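Local coordinates for protein C2 toxin component I (PDB 2J3X) that is the enzymatic component of the binary C2 toxin, an ADP-ribosyltransferase that modifies actin in target cells, at residues 8-11 / 17-20; 13-18 / 152-157. The protein carries 2 engineered substitutions. All coordinates share one frame; numbering follows the deposited sequence.

Contacts 1 and 2 lie side by side, their centres about 7 Å apart, where the start of helix 15-30 meets the N-terminal loop and the loop 152-157. Ala18 belongs to both: its CA lies over the ring of Phe10 in contact 1, and its CB reaches Asn152 ND2 in contact 2. The two loops touch directly as well, Phe10 O packing 3.5 Å from Asn152 CB. Both contacts are 29 to 30 Å from the centre of the chain, in the first of two ADP-ribosyltransferase-type domains. As in related binary toxins, this domain probably docks the transport component and the C-terminal one carries catalysis, so neither contact is expected to belong to the active site.

Contact 1 (8-11 / 17-20); sequences IDFI and EAKE. Engineered in segment 17-20: Glu20 (natural residue Lys).
A backbone carbon, Ala18 CA, rather than a side-chain methyl, stands over one face of the Phe10 ring, 3.8 Å from the ring centroid and 17° off its normal, a CH-pi contact. Ala18 CB adds an apolar touch beside the atom where the ring joins its chain, 3.8 Å from Phe10 CG. Farther out on the same side of the ring plane, Glu17 O approaches Phe10 CE1 obliquely at 3.7 Å. Alanine suits this place because its small side chain lets a flat ring lie close against the helix backbone, and phenylalanine offers that backbone a broad apolar surface. Phe10 CG is anti to its carbonyl carbon (chi1 -75°), which swings the ring toward the helix. No hydrogen bond joins the two segments. The loop is shaped instead by an Asx turn, in which Asp9 OD1 accepts from Ile11 N at 3.0 Å. Around the ring, Lys13 makes a cation-pi contact and the Trp21 ring meets it with the two planes about 55° apart. Backbone bonds tie Ile8 to Asp97 and Ile99, and the loop, held on strand 98-102 through Ile8, Asp9 and Ile11, turns Phe10 onto helix 15-30.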
# COMPACT_ATOMS: atom_id res chain seq x y z
N ILE A 8 -7.68 -18.83 18.86
CA ILE A 8 -6.66 -19.73 18.34
C ILE A 8 -5.33 -19.14 18.82
O ILE A 8 -5.03 -17.94 18.54
CB ILE A 8 -6.75 -19.80 16.82
CG1 ILE A 8 -8.11 -20.41 16.42
CG2 ILE A 8 -5.50 -20.56 16.21
CD1 ILE A 8 -8.54 -20.04 14.99
N ASP A 9 -4.56 -19.89 19.60
CA ASP A 9 -3.28 -19.32 20.06
C ASP A 9 -2.36 -20.48 20.38
O ASP A 9 -2.51 -21.10 21.45
CB ASP A 9 -3.48 -18.39 21.26
CG ASP A 9 -2.20 -17.71 21.72
OD1 ASP A 9 -1.10 -18.11 21.29
OD2 ASP A 9 -2.28 -16.77 22.54
N PHE A 10 -1.46 -20.77 19.46
CA PHE A 10 -0.49 -21.86 19.61
C PHE A 10 0.85 -21.38 20.11
O PHE A 10 1.80 -22.15 20.19
CB PHE A 10 -0.37 -22.65 18.29
CG PHE A 10 -1.53 -23.53 18.05
CD1 PHE A 10 -1.67 -24.71 18.79
CD2 PHE A 10 -2.54 -23.18 17.13
CE1 PHE A 10 -2.80 -25.54 18.64
CE2 PHE A 10 -3.69 -24.04 16.99
CZ PHE A 10 -3.78 -25.20 17.73
N ILE A 11 0.94 -20.11 20.54
CA ILE A 11 2.24 -19.64 21.01
C ILE A 11 2.57 -20.32 22.33
O ILE A 11 1.73 -20.34 23.24
CB ILE A 11 2.29 -18.11 21.17
CG1 ILE A 11 2.08 -17.47 19.77
CG2 ILE A 11 3.63 -17.67 21.83
CD1 ILE A 11 1.74 -15.94 19.86
N GLU A 17 0.91 -30.04 18.30
CA GLU A 17 -0.47 -29.66 18.42
C GLU A 17 -0.88 -28.60 17.39
O GLU A 17 -1.97 -28.69 16.83
CB GLU A 17 -0.75 -29.15 19.81
CG GLU A 17 -0.65 -30.30 20.89
CD GLU A 17 -0.71 -29.76 22.31
OE1 GLU A 17 -1.26 -28.67 22.56
OE2 GLU A 17 -0.18 -30.44 23.25
N ALA A 18 -0.02 -27.63 17.14
CA ALA A 18 -0.30 -26.67 16.03
C ALA A 18 -0.35 -27.42 14.73
O ALA A 18 -1.22 -27.17 13.89
CB ALA A 18 0.85 -25.65 15.94
N LYS A 19 0.58 -28.38 14.54
CA LYS A 19 0.64 -29.07 13.25
C LYS A 19 -0.65 -29.87 13.02
O LYS A 19 -1.22 -29.82 11.92
CB LYS A 19 1.85 -30.01 13.19
CG LYS A 19 2.03 -30.56 11.79
CD LYS A 19 3.19 -31.51 11.74
CE LYS A 19 4.17 -31.03 10.74
NZ LYS A 19 4.79 -29.82 11.38
N GLU A 20 -1.13 -30.58 14.04
CA GLU A 20 -2.30 -31.44 13.80
C GLU A 20 -3.57 -30.60 13.62
O GLU A 20 -4.47 -30.97 12.84
CB GLU A 20 -2.45 -32.50 14.89
CG GLU A 20 -2.83 -31.96 16.23
CD GLU A 20 -2.48 -32.94 17.36
OE1 GLU A 20 -2.24 -34.10 17.10
OE2 GLU A 20 -2.48 -32.50 18.52

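Contact 2 (13-18 / 152-157); sequences KPESEA and NDNSIN. With SO4 (sulfate ion), chain N.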
# COMPACT_ATOMS: atom_id res chain seq x y z
N LYS A 13 2.80 -23.49 22.81
CA LYS A 13 2.24 -24.84 22.86
C LYS A 13 3.09 -25.79 22.03
O LYS A 13 3.83 -25.34 21.14
CB LYS A 13 0.80 -24.87 22.33
CG LYS A 13 -0.16 -24.03 23.20
CD LYS A 13 -1.57 -24.24 22.65
CE LYS A 13 -2.71 -23.58 23.46
NZ LYS A 13 -4.05 -23.42 22.67
N PRO A 14 2.97 -27.10 22.27
CA PRO A 14 3.78 -28.01 21.47
C PRO A 14 3.55 -27.85 19.95
O PRO A 14 2.40 -27.75 19.50
CB PRO A 14 3.32 -29.39 21.93
CG PRO A 14 2.92 -29.15 23.42
CD PRO A 14 2.18 -27.82 23.31
N GLU A 15 4.62 -27.84 19.16
CA GLU A 15 4.47 -27.74 17.71
C GLU A 15 3.57 -28.83 17.11
O GLU A 15 2.85 -28.60 16.15
CB GLU A 15 5.87 -27.72 17.01
CG GLU A 15 5.96 -28.14 15.55
CD GLU A 15 5.23 -27.23 14.53
OE1 GLU A 15 4.66 -26.17 14.87
OE2 GLU A 15 5.18 -27.62 13.33
N SER A 16 3.61 -30.03 17.68
CA SER A 16 2.78 -31.12 17.18
C SER A 16 1.28 -30.80 17.28
O SER A 16 0.48 -31.25 16.44
CB SER A 16 3.05 -32.41 17.96
OG SER A 16 2.68 -32.28 19.34
N GLU A 17 0.91 -30.04 18.30
CA GLU A 17 -0.47 -29.66 18.42
C GLU A 17 -0.88 -28.60 17.39
O GLU A 17 -1.97 -28.69 16.83
CB GLU A 17 -0.75 -29.15 19.81
CG GLU A 17 -0.65 -30.30 20.89
CD GLU A 17 -0.71 -29.76 22.31
OE1 GLU A 17 -1.26 -28.67 22.56
OE2 GLU A 17 -0.18 -30.44 23.25
N ALA A 18 -0.02 -27.63 17.14
CA ALA A 18 -0.30 -26.67 16.03
C ALA A 18 -0.35 -27.42 14.73
O ALA A 18 -1.22 -27.17 13.89
CB ALA A 18 0.85 -25.65 15.94
N ASN A 152 3.11 -20.02 15.77
CA ASN A 152 3.96 -20.22 16.94
C ASN A 152 5.38 -19.71 16.70
O ASN A 152 5.67 -19.17 15.60
CB ASN A 152 3.95 -21.69 17.43
CG ASN A 152 4.55 -22.66 16.42
OD1 ASN A 152 5.44 -22.29 15.65
ND2 ASN A 152 4.05 -23.91 16.40
N ASP A 153 6.26 -19.88 17.70
CA ASP A 153 7.58 -19.19 17.55
C ASP A 153 8.46 -19.83 16.48
O ASP A 153 9.51 -19.26 16.14
CB ASP A 153 8.34 -19.09 18.88
CG ASP A 153 7.72 -18.13 19.84
OD1 ASP A 153 6.63 -17.57 19.60
OD2 ASP A 153 8.36 -17.96 20.91
N ASN A 154 8.08 -21.01 15.96
CA ASN A 154 8.81 -21.58 14.83
C ASN A 154 8.73 -20.68 13.60
O ASN A 154 9.56 -20.81 12.68
CB ASN A 154 8.31 -23.00 14.48
CG ASN A 154 8.78 -24.02 15.48
OD1 ASN A 154 9.62 -23.72 16.34
ND2 ASN A 154 8.23 -25.21 15.41
N SER A 155 7.75 -19.77 13.60
CA SER A 155 7.58 -18.85 12.51
C SER A 155 8.54 -17.69 12.56
O SER A 155 8.71 -17.03 11.55
CB SER A 155 6.15 -18.31 12.45
OG SER A 155 5.28 -19.35 12.01
N ILE A 156 9.18 -17.45 13.71
CA ILE A 156 10.11 -16.33 13.84
C ILE A 156 11.43 -16.63 13.13
O ILE A 156 12.06 -17.64 13.43
CB ILE A 156 10.35 -16.00 15.31
CG1 ILE A 156 9.03 -15.59 15.97
CG2 ILE A 156 11.45 -14.90 15.47
CD1 ILE A 156 9.13 -15.57 17.50
N ASN A 157 11.80 -15.79 12.15
CA ASN A 157 13.11 -15.85 11.51
C ASN A 157 14.10 -15.13 12.42
O ASN A 157 14.00 -13.91 12.60
CB ASN A 157 13.01 -15.12 10.17
CG ASN A 157 14.31 -15.17 9.37
OD1 ASN A 157 15.41 -15.36 9.92
ND2 ASN A 157 14.19 -15.02 8.04
S SO4 N . 6.55 -31.06 20.12
O1 SO4 N . 6.94 -32.24 20.89
O2 SO4 N . 5.16 -31.35 19.81
O3 SO4 N . 6.74 -29.88 20.99
O4 SO4 N . 7.37 -30.99 18.94
O HOH W 1 2.37 -24.58 18.80
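Glu15 and Asn152 are joined by the one direct hydrogen bond of this contact, 2.8 Å from Asn152 ND2 to Glu15 OE1 with an angle of 160° at the hydrogen. The carboxylate oxygen lies in the amide plane of Asn152, yet the carboxylate and amide planes stand 71° apart. Glu15 reaches the amide by extending CG anti to its backbone N (chi1 158°) and then bending at chi2. Its other oxygen, OE2, forms a salt bridge with Lys19, one turn along the helix, so each carboxylate oxygen has a partner.

A water extends the polar link: it accepts from Asn152 ND2 at 3.0 Å and lies 2.9 Å from Lys13 O, to which it can donate. The amide nitrogen of buried Asn152 thus has two acceptors, a role that asparagine can fill with its two N-H groups.

Van der Waals contacts flank these bonds. Ala18 CB lies 3.7 Å from Asn152 ND2, and Asn154 ND2, which donates to Glu181 O, passes 3.7 Å from Glu15 CG.

At the helix start, Ser16 holds O2 of a sulfate, probably taken from the crystallisation liquor, with its backbone N (2.9 Å) and its OG (2.7 Å). The helix N-terminus suits an anion and, where Glu15 is ionised, would probably favour its negative charge.

Two local motifs thus join helix 15-30 to the loop after strand 147-150: a helix N-terminus with Pro14 at the N-cap, and an Asx turn, Asn152 OD1 accepting from Asn154 N, that starts the short 3-10 segment 153-155.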